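Local structure of peptidase M16 domain protein (Alicyclobacillus acidocaldarius subsp. acidocaldarius DSM 446, 4XEA) at residues 73-76 / 77-81; 124-127 / 128-132; 144-147 / 148-151; 176-179 / 180-184. The protein is probably a metallopeptidase of the M16 (insulinase) family, hydrolysing peptide bonds at a metal site that holds nickel in this crystal. One frame throughout, in Å; residues are numbered along the deposited sequence.

Interaction 1: residues 73-76 / 77-81; sequences MDVF and ARFAA
Arg78 CG lies opposite its own N (chi1 179°), and bends at chi2 and chi3 turn the chain so that it crosses selenomethionine Met73, itself bent at chi3, at about a right angle. Met73 SE is 3.8 Å from Arg78 CG, and Met73 CG lies over one face of the guanidinium, offset toward its rim. Between them starts helix 75-80. Asp74 is its N-cap: the first torsion (chi1 176°) sets the carboxylate beside its own carbonyl carbon, where OD1 accepts a weak bond from Ala77 N at 3.2 Å. Ala77 CB packs against the same carboxylate, 3.5 Å from Asp74 CG. The backbone O of Asp74 takes the N-H of Arg78 at 3.0 Å. Within the first turn, Val75 and Phe79, four residues apart, lie side by side and point the same way; Val75 CG1 touches Phe79 CE2 at the ring edge, 3.7 Å away. Val75 O also sits near the plane of that ring, 3.1 Å from Phe79 CD2. Phe76 stacks on the ring of Phe68. Helix 105-116 receives Met73, Arg78 and Phe79 on Thr111 and Val75 on Phe115, while Phe76 and Phe79 rest on Val86 of strand 84-90.

Interaction 2: residues 124-127 / 128-132; sequences ENVE and KEKGI
Val126, Glu127 and Lys130 make the closer-packed side of this turn of helix 123-141. Lys130 runs extended beyond CG, outward and back toward the start of the helix, its methylenes meeting Glu127 on one side and Val126 on another, roughly a right angle away. Glu127 bends at chi2 (50°), which turns its carboxylate to the side of the lysine chain: OE2 lies 3.5 Å from Lys130 CD, while OE1 makes a long, weak ion pair with Arg174 NH1. The lysine contact is with the aliphatic part, because the ammonium goes further, with Lys130 NZ 5.0 Å from Glu127 OE2. That NZ is held instead by the backbone oxygens of Arg174 and Ile176. Val126 CG1 touches Lys130 CE more loosely, at 4.1 Å. In the backbone, Lys130 N donates to Val126 O at 3.3 Å and, weakly, to Glu127 O, a forked bond on one N-H.

The other flank is looser and exposed. Lys128 stretches out fully, and its NZ stays 6.2 Å from Glu124 OE2, so opposite charges lie near each other without pairing; the backbone bond from Lys128 N to Glu124 O, 2.9 Å, joins these two residues.

Buried Glu129 turns its carboxylate away from residues 124-127, and its OE1 bonds to ND1 of the nickel ligand His65, a second-shell contact that would orient the imidazole. Helix 59-66 covers this inner side: Phe62 takes Val126, Glu129 and Lys130, and Lys66 takes Asn125.

Interaction 3: residues 144-147 / 148-151; sequences PDRR and AYME
Arg147 and Glu151, one turn apart on helix 144-156, lie side by side and are joined by a salt bridge. Arg147 NE reaches Glu151 OE2 at 2.9 Å, and the bond is nearly straight (166° at the hydrogen). The oxygen lies close to the guanidinium plane and receives the N-H on its anti lone pair, the one turned away from OE1. Both chains are kinked at chi2, which brings the two groups alongside with their planes 37° apart. The same OE2 also takes Arg154 NH1, so one carboxylate oxygen serves two arginines and would offset the proximity of their charges. Arg147 NH1 is hydrogen-bonded to Asn141 O.

This is an i to i+4 pair on an α-helix whose backbone repeats the spacing: Glu151 N bonds to Arg147 O at 2.9 Å, and Ala148 N to Pro144 O at 3.0 Å. The pair faces strand 241-246 in the second half of the chain, where Arg147 rests on Met244 and Phe246, and Glu151 on His242 and Met244.

Arg146 takes a different flank, alongside Tyr149. Tyr149 CE1 comes over one guanidinium face toward the rim, 3.7 Å from Arg146 NH2, with ring and guanidinium planes inclined at 58°. Arg146 NH2 is also salt-bridged to Asp165, and the hydroxyl of Tyr149 bonds to that of Tyr315.

Interaction 4: residues 176-179 / 180-184; sequences ITKE and QLLLC
Gln180 leans back over Thr177, and its side chain meets the preceding residues from CB to OE1. CB lies 3.5 Å from Thr177 O. CG, placed beside the backbone N (chi1 -71°), comes 3.3 Å from Thr177 OG1, and CD passes the same hydroxyl at a longer distance. From CG the chain runs extended, which delivers OE1 to Thr177 N at 3.0 Å. That donor stands above the amide carbonyl plane, about 40° out of it. OE1 also lies 3.4 Å from Ile176 CA.

The reverse bond completes the pair: Gln180 N donates to Thr177 OG1 at 3.1 Å, nearly straight at 168°. Each residue thus uses its side chain to satisfy the other's backbone N-H, the definition of a capping box, with Thr177 as N-cap of helix 178-188. Thr177 O is taken by Leu181 N in the first helical turn.

Just before the cap, Ile176 crosses Leu181 at about a right angle, its CG2 packed 3.7 Å from Leu181 CG. Both side chains rest on Phe62 of helix 59-66, and Leu181 also meets Leu121. Lys178 points away from residues 180-184, its NZ salt-bridged to Asp123, while Gln180 touches Pro56.

Overall arrangement
All four interactions are local, each within one helix or its N-terminal cap, and interactions 2 and 4 alone touch, their centres 13 Å apart. There the lysine-to-Ile176 O bond (Lys130 NZ, 2.7 Å) and the packing of Val126 CG2 3.8 Å from Leu181 CD1 tie helix 123-141 to the start of helix 178-188. Interaction 2 is also nearest the nickel site of His61, His65 and Glu136: the side chain of Glu129 is about 7 Å from the ion, and Glu136 lies further along its helix. Interaction 1, 22 Å from interaction 2 between centres, borders the sodium site, about 6 Å from the Val75 side chain. Interaction 3 stands apart, its centre 26 Å or more from the other centres.

Interaction 1: residues 73-76 / 77-81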
HETATM    1  N   MSE A  73      19.430 -17.707 -18.047  1.00 79.72           N
HETATM    2  CA  MSE A  73      18.779 -16.436 -17.725  1.00 78.92           C
HETATM    3  C   MSE A  73      19.021 -16.059 -16.253  1.00 78.60           C
HETATM    4  O   MSE A  73      18.929 -16.932 -15.364  1.00 73.83           O
HETATM    5  CB  MSE A  73      17.246 -16.557 -17.869  1.00 76.44           C
HETATM    6  CG  MSE A  73      16.673 -16.460 -19.273  1.00 83.43           C
HETATM    7 SE   MSE A  73      14.804 -15.821 -19.206  0.72 85.49          SE
HETATM    8  CE  MSE A  73      13.804 -17.490 -18.794  1.00 82.54           C
ATOM      9  N   ASP A  74      19.316 -14.772 -16.013  1.00 76.78           N
ATOM     10  CA  ASP A  74      18.923 -14.071 -14.758  1.00 75.32           C
ATOM     11  C   ASP A  74      17.505 -13.611 -15.059  1.00 72.37           C
ATOM     12  O   ASP A  74      17.297 -12.650 -15.824  1.00 72.18           O
ATOM     13  CB  ASP A  74      19.855 -12.858 -14.479  1.00 78.79           C
ATOM     14  CG  ASP A  74      19.455 -12.012 -13.238  1.00 77.35           C
ATOM     15  OD1 ASP A  74      18.325 -12.084 -12.708  1.00 75.80           O
ATOM     16  OD2 ASP A  74      20.320 -11.215 -12.806  1.00 84.15           O
ATOM     17  N   VAL A  75      16.528 -14.295 -14.466  1.00 70.30           N
ATOM     18  CA  VAL A  75      15.148 -14.074 -14.837  1.00 68.32           C
ATOM     19  C   VAL A  75      14.708 -12.661 -14.507  1.00 67.94           C
ATOM     20  O   VAL A  75      14.012 -12.034 -15.302  1.00 67.31           O
ATOM     21  CB  VAL A  75      14.208 -15.129 -14.235  1.00 65.52           C
ATOM     22  CG1 VAL A  75      12.762 -14.679 -14.351  1.00 63.31           C
ATOM     23  CG2 VAL A  75      14.423 -16.482 -14.949  1.00 67.78           C
ATOM     24  N   PHE A  76      15.151 -12.148 -13.361  1.00 69.01           N
ATOM     25  CA  PHE A  76      14.753 -10.806 -12.909  1.00 68.72           C
ATOM     26  C   PHE A  76      15.315  -9.728 -13.824  1.00 71.09           C
ATOM     27  O   PHE A  76      14.629  -8.734 -14.111  1.00 70.72           O
ATOM     28  CB  PHE A  76      15.204 -10.545 -11.457  1.00 69.43           C
ATOM     29  CG  PHE A  76      14.479 -11.380 -10.443  1.00 68.26           C
ATOM     30  CD1 PHE A  76      13.230 -10.985  -9.962  1.00 67.52           C
ATOM     31  CD2 PHE A  76      15.036 -12.562  -9.970  1.00 69.76           C
ATOM     32  CE1 PHE A  76      12.543 -11.760  -9.024  1.00 65.48           C
ATOM     33  CE2 PHE A  76      14.365 -13.339  -9.036  1.00 67.40           C
ATOM     34  CZ  PHE A  76      13.107 -12.940  -8.562  1.00 65.58           C
ATOM     35  N   ALA A  77      16.555  -9.921 -14.276  1.00 73.00           N
ATOM     36  CA  ALA A  77      17.201  -8.969 -15.169  1.00 75.10           C
ATOM     37  C   ALA A  77      16.607  -9.007 -16.576  1.00 74.60           C
ATOM     38  O   ALA A  77      16.544  -7.985 -17.240  1.00 75.68           O
ATOM     39  CB  ALA A  77      18.709  -9.207 -15.219  1.00 78.80           C
ATOM     40  N   ARG A  78      16.157 -10.176 -17.018  1.00 72.80           N
ATOM     41  CA  ARG A  78      15.507 -10.301 -18.327  1.00 72.91           C
ATOM     42  C   ARG A  78      14.276  -9.391 -18.420  1.00 70.18           C
ATOM     43  O   ARG A  78      14.100  -8.692 -19.414  1.00 72.10           O
ATOM     44  CB  ARG A  78      15.140 -11.776 -18.614  1.00 72.48           C
ATOM     45  CG  ARG A  78      14.421 -12.068 -19.967  1.00 74.13           C
ATOM     46  CD  ARG A  78      15.199 -11.554 -21.178  1.00 79.25           C
ATOM     47  NE  ARG A  78      16.549 -12.117 -21.239  1.00 84.04           N
ATOM     48  CZ  ARG A  78      16.883 -13.232 -21.885  1.00 84.71           C
ATOM     49  NH1 ARG A  78      15.980 -13.930 -22.563  1.00 83.43           N
ATOM     50  NH2 ARG A  78      18.140 -13.652 -21.854  1.00 88.70           N
ATOM     51  N   PHE A  79      13.448  -9.370 -17.375  1.00 66.01           N
ATOM     52  CA  PHE A  79      12.351  -8.401 -17.282  1.00 64.25           C
ATOM     53  C   PHE A  79      12.840  -6.968 -17.134  1.00 65.86           C
ATOM     54  O   PHE A  79      12.306  -6.068 -17.783  1.00 66.18           O
ATOM     55  CB  PHE A  79      11.462  -8.692 -16.073  1.00 60.85           C
ATOM     56  CG  PHE A  79      10.659  -9.928 -16.227  1.00 58.98           C
ATOM     57  CD1 PHE A  79       9.480  -9.908 -16.929  1.00 57.00           C
ATOM     58  CD2 PHE A  79      11.103 -11.106 -15.693  1.00 59.19           C
ATOM     59  CE1 PHE A  79       8.763 -11.067 -17.107  1.00 58.51           C
ATOM     60  CE2 PHE A  79      10.382 -12.254 -15.829  1.00 55.40           C
ATOM     61  CZ  PHE A  79       9.220 -12.240 -16.546  1.00 57.73           C
ATOM     62  N   ALA A  80      13.823  -6.759 -16.257  1.00 67.18           N
ATOM     63  CA  ALA A  80      14.287  -5.410 -15.892  1.00 69.05           C
ATOM     64  C   ALA A  80      15.014  -4.679 -17.035  1.00 73.30           C
ATOM     65  O   ALA A  80      14.792  -3.475 -17.252  1.00 74.23           O
ATOM     66  CB  ALA A  80      15.181  -5.489 -14.651  1.00 69.39           C
ATOM     67  N   ALA A  81      15.879  -5.402 -17.749  1.00 75.64           N
ATOM     68  CA  ALA A  81      16.589  -4.841 -18.897  1.00 80.23           C
ATOM     69  C   ALA A  81      15.632  -4.340 -19.992  1.00 80.73           C
ATOM     70  O   ALA A  81      16.029  -3.523 -20.817  1.00 82.32           O
ATOM     71  CB  ALA A  81      17.569  -5.875 -19.477  1.00 82.85           C
TER

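Interaction 2: residues 124-127 / 128-132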
ATOM      1  N   GLU A 124      22.030 -30.512  -5.314  1.00 97.72           N
ATOM      2  CA  GLU A 124      22.743 -29.411  -4.682  1.00102.02           C
ATOM      3  C   GLU A 124      21.804 -28.248  -4.348  1.00 96.36           C
ATOM      4  O   GLU A 124      21.675 -27.890  -3.181  1.00 95.46           O
ATOM      5  CB  GLU A 124      23.916 -28.955  -5.576  1.00111.35           C
ATOM      6  CG  GLU A 124      24.740 -27.785  -5.031  1.00120.04           C
ATOM      7  CD  GLU A 124      24.604 -26.508  -5.858  1.00122.81           C
ATOM      8  OE1 GLU A 124      25.508 -26.265  -6.685  1.00133.99           O
ATOM      9  OE2 GLU A 124      23.621 -25.749  -5.673  1.00117.59           O
ATOM     10  N   ASN A 125      21.117 -27.695  -5.351  1.00 92.90           N
ATOM     11  CA  ASN A 125      20.333 -26.469  -5.153  1.00 89.69           C
ATOM     12  C   ASN A 125      19.041 -26.679  -4.384  1.00 82.59           C
ATOM     13  O   ASN A 125      18.465 -25.723  -3.856  1.00 81.44           O
ATOM     14  CB  ASN A 125      20.107 -25.713  -6.477  1.00 91.88           C
ATOM     15  CG  ASN A 125      19.005 -26.301  -7.349  1.00 85.74           C
ATOM     16  OD1 ASN A 125      18.251 -27.179  -6.936  1.00 77.73           O
ATOM     17  ND2 ASN A 125      18.912 -25.799  -8.580  1.00 87.33           N
ATOM     18  N   VAL A 126      18.579 -27.928  -4.339  1.00 79.42           N
ATOM     19  CA  VAL A 126      17.515 -28.322  -3.429  1.00 74.45           C
ATOM     20  C   VAL A 126      18.046 -28.279  -2.000  1.00 76.35           C
ATOM     21  O   VAL A 126      17.373 -27.794  -1.096  1.00 73.90           O
ATOM     22  CB  VAL A 126      16.946 -29.736  -3.759  1.00 73.37           C
ATOM     23  CG1 VAL A 126      16.136 -30.303  -2.589  1.00 70.23           C
ATOM     24  CG2 VAL A 126      16.098 -29.676  -5.016  1.00 72.75           C
ATOM     25  N   GLU A 127      19.258 -28.768  -1.787  1.00 82.08           N
ATOM     26  CA  GLU A 127      19.863 -28.645  -0.457  1.00 87.24           C
ATOM     27  C   GLU A 127      20.048 -27.172  -0.026  1.00 88.86           C
ATOM     28  O   GLU A 127      19.583 -26.773   1.053  1.00 88.56           O
ATOM     29  CB  GLU A 127      21.182 -29.410  -0.359  1.00 95.78           C
ATOM     30  CG  GLU A 127      21.646 -29.643   1.076  1.00103.58           C
ATOM     31  CD  GLU A 127      20.547 -30.220   1.946  1.00100.31           C
ATOM     32  OE1 GLU A 127      20.518 -31.453   2.102  1.00104.86           O
ATOM     33  OE2 GLU A 127      19.699 -29.454   2.453  1.00 95.41           O
ATOM     34  N   LYS A 128      20.642 -26.357  -0.892  1.00 91.91           N
ATOM     35  CA  LYS A 128      20.860 -24.937  -0.583  1.00 95.77           C
ATOM     36  C   LYS A 128      19.567 -24.238  -0.172  1.00 89.05           C
ATOM     37  O   LYS A 128      19.533 -23.503   0.824  1.00 90.24           O
ATOM     38  CB  LYS A 128      21.476 -24.202  -1.778  1.00101.45           C
ATOM     39  CG  LYS A 128      21.741 -22.720  -1.501  1.00108.56           C
ATOM     40  CD  LYS A 128      22.488 -22.061  -2.616  1.00116.86           C
ATOM     41  CE  LYS A 128      22.676 -20.582  -2.338  1.00124.70           C
ATOM     42  NZ  LYS A 128      23.248 -19.904  -3.519  1.00132.07           N
ATOM     43  N   GLU A 129      18.494 -24.490  -0.924  1.00 82.01           N
ATOM     44  CA  GLU A 129      17.283 -23.742  -0.737  1.00 78.00           C
ATOM     45  C   GLU A 129      16.575 -24.186   0.550  1.00 75.06           C
ATOM     46  O   GLU A 129      15.778 -23.432   1.084  1.00 73.67           O
ATOM     47  CB  GLU A 129      16.357 -23.880  -1.961  1.00 74.64           C
ATOM     48  CG  GLU A 129      15.277 -22.802  -2.076  1.00 72.76           C
ATOM     49  CD  GLU A 129      15.834 -21.439  -2.443  1.00 77.72           C
ATOM     50  OE1 GLU A 129      15.248 -20.425  -2.024  1.00 75.89           O
ATOM     51  OE2 GLU A 129      16.861 -21.376  -3.150  1.00 80.84           O
ATOM     52  N   LYS A 130      16.859 -25.394   1.047  1.00 75.68           N
ATOM     53  CA  LYS A 130      16.243 -25.873   2.307  1.00 74.57           C
ATOM     54  C   LYS A 130      16.704 -25.016   3.495  1.00 79.39           C
ATOM     55  O   LYS A 130      15.905 -24.674   4.372  1.00 78.24           O
ATOM     56  CB  LYS A 130      16.593 -27.340   2.594  1.00 76.31           C
ATOM     57  CG  LYS A 130      15.707 -28.387   1.926  1.00 72.09           C
ATOM     58  CD  LYS A 130      16.244 -29.788   2.213  1.00 76.03           C
ATOM     59  CE  LYS A 130      15.528 -30.866   1.409  1.00 73.48           C
ATOM     60  NZ  LYS A 130      15.586 -32.193   2.084  1.00 76.28           N
ATOM     61  N   GLY A 131      17.994 -24.704   3.515  1.00 86.56           N
ATOM     62  CA  GLY A 131      18.577 -23.839   4.545  1.00 93.61           C
ATOM     63  C   GLY A 131      17.985 -22.432   4.534  1.00 92.61           C
ATOM     64  O   GLY A 131      17.721 -21.839   5.603  1.00 95.37           O
ATOM     65  N   ILE A 132      17.778 -21.906   3.314  1.00 90.34           N
ATOM     66  CA  ILE A 132      17.237 -20.561   3.111  1.00 90.10           C
ATOM     67  C   ILE A 132      15.793 -20.497   3.590  1.00 82.75           C
ATOM     68  O   ILE A 132      15.386 -19.518   4.203  1.00 84.18           O
ATOM     69  CB  ILE A 132      17.348 -20.112   1.623  1.00 91.45           C
ATOM     70  CG1 ILE A 132      18.829 -20.001   1.211  1.00100.74           C
ATOM     71  CG2 ILE A 132      16.613 -18.797   1.386  1.00 92.02           C
ATOM     72  CD1 ILE A 132      19.049 -19.680  -0.261  1.00103.55           C
TER

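Interaction 3: residues 144-147 / 148-151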
ATOM      1  N   PRO A 144       5.340 -10.951  15.463  1.00 81.47           N
ATOM      2  CA  PRO A 144       4.120 -11.027  16.296  1.00 78.75           C
ATOM      3  C   PRO A 144       2.791 -11.148  15.540  1.00 74.68           C
ATOM      4  O   PRO A 144       1.899 -11.903  15.957  1.00 71.77           O
ATOM      5  CB  PRO A 144       4.153  -9.712  17.070  1.00 82.07           C
ATOM      6  CG  PRO A 144       5.582  -9.297  17.078  1.00 86.69           C
ATOM      7  CD  PRO A 144       6.172  -9.781  15.797  1.00 86.28           C
ATOM      8  N   ASP A 145       2.643 -10.406  14.445  1.00 75.21           N
ATOM      9  CA  ASP A 145       1.390 -10.452  13.686  1.00 71.67           C
ATOM     10  C   ASP A 145       1.168 -11.844  13.135  1.00 67.77           C
ATOM     11  O   ASP A 145       0.074 -12.406  13.271  1.00 63.89           O
ATOM     12  CB  ASP A 145       1.377  -9.447  12.539  1.00 73.65           C
ATOM     13  CG  ASP A 145       1.557  -8.028  13.013  1.00 79.38           C
ATOM     14  OD1 ASP A 145       1.304  -7.780  14.208  1.00 82.29           O
ATOM     15  OD2 ASP A 145       1.949  -7.165  12.200  1.00 84.41           O
ATOM     16  N   ARG A 146       2.212 -12.399  12.528  1.00 67.78           N
ATOM     17  CA  ARG A 146       2.119 -13.716  11.922  1.00 64.77           C
ATOM     18  C   ARG A 146       1.870 -14.773  13.010  1.00 61.12           C
ATOM     19  O   ARG A 146       1.071 -15.691  12.826  1.00 56.36           O
ATOM     20  CB  ARG A 146       3.370 -14.048  11.098  1.00 67.66           C
ATOM     21  CG  ARG A 146       3.112 -15.187  10.069  1.00 69.12           C
ATOM     22  CD  ARG A 146       2.517 -14.633   8.763  1.00 73.27           C
ATOM     23  NE  ARG A 146       1.835 -15.671   7.985  1.00 75.17           N
ATOM     24  CZ  ARG A 146       0.981 -15.443   6.973  1.00 77.24           C
ATOM     25  NH1 ARG A 146       0.685 -14.198   6.588  1.00 80.55           N
ATOM     26  NH2 ARG A 146       0.420 -16.465   6.331  1.00 76.04           N
ATOM     27  N   ARG A 147       2.520 -14.600  14.149  1.00 62.19           N
ATOM     28  CA  ARG A 147       2.351 -15.511  15.293  1.00 60.77           C
ATOM     29  C   ARG A 147       0.897 -15.563  15.839  1.00 55.95           C
ATOM     30  O   ARG A 147       0.362 -16.636  16.001  1.00 53.67           O
ATOM     31  CB  ARG A 147       3.349 -15.145  16.406  1.00 65.00           C
ATOM     32  CG  ARG A 147       3.474 -16.176  17.535  1.00 67.25           C
ATOM     33  CD  ARG A 147       3.504 -17.611  17.014  1.00 68.45           C
ATOM     34  NE  ARG A 147       3.725 -18.558  18.097  1.00 71.67           N
ATOM     35  CZ  ARG A 147       4.912 -18.848  18.620  1.00 79.03           C
ATOM     36  NH1 ARG A 147       6.023 -18.276  18.150  1.00 82.51           N
ATOM     37  NH2 ARG A 147       4.988 -19.715  19.632  1.00 81.52           N
ATOM     38  N   ALA A 148       0.268 -14.413  16.075  1.00 55.31           N
ATOM     39  CA  ALA A 148      -1.117 -14.351  16.565  1.00 52.43           C
ATOM     40  C   ALA A 148      -2.081 -15.026  15.593  1.00 49.20           C
ATOM     41  O   ALA A 148      -2.966 -15.772  15.996  1.00 45.44           O
ATOM     42  CB  ALA A 148      -1.532 -12.911  16.766  1.00 54.05           C
ATOM     43  N   TYR A 149      -1.886 -14.726  14.313  1.00 48.62           N
ATOM     44  CA  TYR A 149      -2.635 -15.347  13.219  1.00 47.21           C
ATOM     45  C   TYR A 149      -2.468 -16.861  13.237  1.00 45.00           C
ATOM     46  O   TYR A 149      -3.457 -17.604  13.214  1.00 41.42           O
ATOM     47  CB  TYR A 149      -2.142 -14.752  11.900  1.00 48.59           C
ATOM     48  CG  TYR A 149      -2.733 -15.353  10.675  1.00 49.27           C
ATOM     49  CD1 TYR A 149      -1.959 -16.155   9.843  1.00 55.19           C
ATOM     50  CD2 TYR A 149      -4.043 -15.154  10.347  1.00 52.68           C
ATOM     51  CE1 TYR A 149      -2.480 -16.717   8.692  1.00 57.43           C
ATOM     52  CE2 TYR A 149      -4.595 -15.736   9.182  1.00 53.62           C
ATOM     53  CZ  TYR A 149      -3.810 -16.507   8.375  1.00 55.79           C
ATOM     54  OH  TYR A 149      -4.312 -17.075   7.227  1.00 58.46           O
HETATM   55  N   MSE A 150      -1.227 -17.333  13.328  1.00 46.39           N
HETATM   56  CA  MSE A 150      -1.009 -18.785  13.281  1.00 46.11           C
HETATM   57  C   MSE A 150      -1.562 -19.472  14.540  1.00 45.37           C
HETATM   58  O   MSE A 150      -2.062 -20.583  14.440  1.00 43.96           O
HETATM   59  CB  MSE A 150       0.464 -19.167  13.004  1.00 49.07           C
HETATM   60  CG  MSE A 150       0.918 -18.918  11.510  1.00 52.34           C
HETATM   61 SE   MSE A 150      -0.249 -19.577  10.084  0.72 56.57          SE
HETATM   62  CE  MSE A 150      -0.539 -21.383  10.814  1.00 56.40           C
ATOM     63  N   GLU A 151      -1.541 -18.784  15.679  1.00 47.48           N
ATOM     64  CA  GLU A 151      -2.126 -19.348  16.927  1.00 48.28           C
ATOM     65  C   GLU A 151      -3.655 -19.546  16.760  1.00 45.06           C
ATOM     66  O   GLU A 151      -4.186 -20.577  17.107  1.00 43.55           O
ATOM     67  CB  GLU A 151      -1.817 -18.475  18.152  1.00 50.08           C
ATOM     68  CG  GLU A 151      -0.374 -18.516  18.641  1.00 56.13           C
ATOM     69  CD  GLU A 151       0.140 -19.941  18.929  1.00 59.00           C
ATOM     70  OE1 GLU A 151      -0.674 -20.844  19.266  1.00 58.98           O
ATOM     71  OE2 GLU A 151       1.373 -20.138  18.802  1.00 58.81           O
TER

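Interaction 4: residues 176-179 / 180-184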
ATOM      1  N   ILE A 176      11.607 -32.772   2.412  1.00 61.29           N
ATOM      2  CA  ILE A 176      11.274 -32.633   0.983  1.00 59.10           C
ATOM      3  C   ILE A 176      12.428 -33.191   0.128  1.00 61.00           C
ATOM      4  O   ILE A 176      13.589 -32.943   0.429  1.00 61.89           O
ATOM      5  CB  ILE A 176      10.960 -31.143   0.607  1.00 58.16           C
ATOM      6  CG1 ILE A 176       9.644 -30.689   1.244  1.00 54.69           C
ATOM      7  CG2 ILE A 176      10.855 -30.955  -0.900  1.00 58.14           C
ATOM      8  CD1 ILE A 176       9.296 -29.222   1.014  1.00 53.07           C
ATOM      9  N   THR A 177      12.106 -33.973  -0.903  1.00 59.71           N
ATOM     10  CA  THR A 177      13.113 -34.526  -1.808  1.00 61.95           C
ATOM     11  C   THR A 177      12.920 -33.956  -3.212  1.00 60.76           C
ATOM     12  O   THR A 177      11.820 -33.543  -3.592  1.00 58.34           O
ATOM     13  CB  THR A 177      13.005 -36.055  -1.901  1.00 62.96           C
ATOM     14  OG1 THR A 177      11.814 -36.386  -2.623  1.00 61.59           O
ATOM     15  CG2 THR A 177      12.952 -36.702  -0.507  1.00 63.30           C
ATOM     16  N   LYS A 178      13.979 -33.968  -4.003  1.00 62.62           N
ATOM     17  CA  LYS A 178      13.921 -33.502  -5.387  1.00 62.73           C
ATOM     18  C   LYS A 178      12.820 -34.237  -6.166  1.00 61.51           C
ATOM     19  O   LYS A 178      12.125 -33.639  -6.981  1.00 61.01           O
ATOM     20  CB  LYS A 178      15.282 -33.686  -6.076  1.00 65.45           C
ATOM     21  CG  LYS A 178      15.312 -33.187  -7.516  1.00 65.96           C
ATOM     22  CD  LYS A 178      16.700 -33.326  -8.157  1.00 69.34           C
ATOM     23  CE  LYS A 178      16.993 -34.755  -8.579  1.00 71.30           C
ATOM     24  NZ  LYS A 178      18.439 -34.980  -8.557  1.00 77.18           N
ATOM     25  N   GLU A 179      12.669 -35.523  -5.887  1.00 62.56           N
ATOM     26  CA  GLU A 179      11.680 -36.391  -6.535  1.00 62.42           C
ATOM     27  C   GLU A 179      10.254 -35.896  -6.290  1.00 59.23           C
ATOM     28  O   GLU A 179       9.415 -35.796  -7.203  1.00 59.57           O
ATOM     29  CB  GLU A 179      11.830 -37.811  -5.944  1.00 64.36           C
ATOM     30  CG  GLU A 179      13.055 -38.597  -6.402  1.00 71.10           C
ATOM     31  CD  GLU A 179      14.435 -38.064  -5.905  1.00 77.27           C
ATOM     32  OE1 GLU A 179      14.564 -37.587  -4.749  1.00 77.79           O
ATOM     33  OE2 GLU A 179      15.412 -38.147  -6.693  1.00 82.32           O
ATOM     34  N   GLN A 180       9.975 -35.584  -5.039  1.00 57.03           N
ATOM     35  CA  GLN A 180       8.690 -34.995  -4.662  1.00 53.30           C
ATOM     36  C   GLN A 180       8.439 -33.656  -5.321  1.00 51.28           C
ATOM     37  O   GLN A 180       7.348 -33.399  -5.818  1.00 49.09           O
ATOM     38  CB  GLN A 180       8.640 -34.820  -3.166  1.00 52.89           C
ATOM     39  CG  GLN A 180       8.511 -36.136  -2.445  1.00 55.42           C
ATOM     40  CD  GLN A 180       8.699 -35.986  -0.951  1.00 56.83           C
ATOM     41  OE1 GLN A 180       9.292 -35.012  -0.487  1.00 55.05           O
ATOM     42  NE2 GLN A 180       8.228 -36.971  -0.196  1.00 55.20           N
ATOM     43  N   LEU A 181       9.447 -32.795  -5.322  1.00 51.34           N
ATOM     44  CA  LEU A 181       9.294 -31.487  -5.934  1.00 50.35           C
ATOM     45  C   LEU A 181       8.947 -31.656  -7.406  1.00 49.95           C
ATOM     46  O   LEU A 181       8.088 -30.951  -7.935  1.00 47.66           O
ATOM     47  CB  LEU A 181      10.581 -30.658  -5.792  1.00 51.61           C
ATOM     48  CG  LEU A 181      10.910 -30.038  -4.441  1.00 51.75           C
ATOM     49  CD1 LEU A 181      12.402 -29.544  -4.378  1.00 51.63           C
ATOM     50  CD2 LEU A 181       9.923 -28.890  -4.121  1.00 49.07           C
ATOM     51  N   LEU A 182       9.639 -32.586  -8.062  1.00 52.07           N
ATOM     52  CA  LEU A 182       9.455 -32.817  -9.486  1.00 53.73           C
ATOM     53  C   LEU A 182       8.067 -33.412  -9.761  1.00 51.70           C
ATOM     54  O   LEU A 182       7.407 -33.038 -10.740  1.00 51.41           O
ATOM     55  CB  LEU A 182      10.558 -33.728 -10.056  1.00 56.82           C
ATOM     56  CG  LEU A 182      11.947 -33.101 -10.263  1.00 61.08           C
ATOM     57  CD1 LEU A 182      12.855 -34.039 -11.033  1.00 62.24           C
ATOM     58  CD2 LEU A 182      11.852 -31.761 -10.974  1.00 62.94           C
ATOM     59  N   LEU A 183       7.617 -34.293  -8.882  1.00 51.42           N
ATOM     60  CA  LEU A 183       6.279 -34.877  -9.015  1.00 50.37           C
ATOM     61  C   LEU A 183       5.231 -33.769  -8.929  1.00 48.27           C
ATOM     62  O   LEU A 183       4.358 -33.662  -9.788  1.00 47.09           O
ATOM     63  CB  LEU A 183       6.027 -35.894  -7.920  1.00 50.57           C
ATOM     64  CG  LEU A 183       4.542 -36.273  -7.792  1.00 50.32           C
ATOM     65  CD1 LEU A 183       4.145 -37.185  -8.970  1.00 48.87           C
ATOM     66  CD2 LEU A 183       4.309 -36.937  -6.472  1.00 52.20           C
ATOM     67  N   CYS A 184       5.333 -32.926  -7.899  1.00 47.68           N
ATOM     68  CA  CYS A 184       4.362 -31.858  -7.724  1.00 45.90           C
ATOM     69  C   CYS A 184       4.423 -30.877  -8.860  1.00 45.43           C
ATOM     70  O   CYS A 184       3.383 -30.442  -9.319  1.00 43.83           O
ATOM     71  CB  CYS A 184       4.510 -31.170  -6.369  1.00 45.38           C
ATOM     72  SG  CYS A 184       4.149 -32.286  -5.062  1.00 47.89           S
TER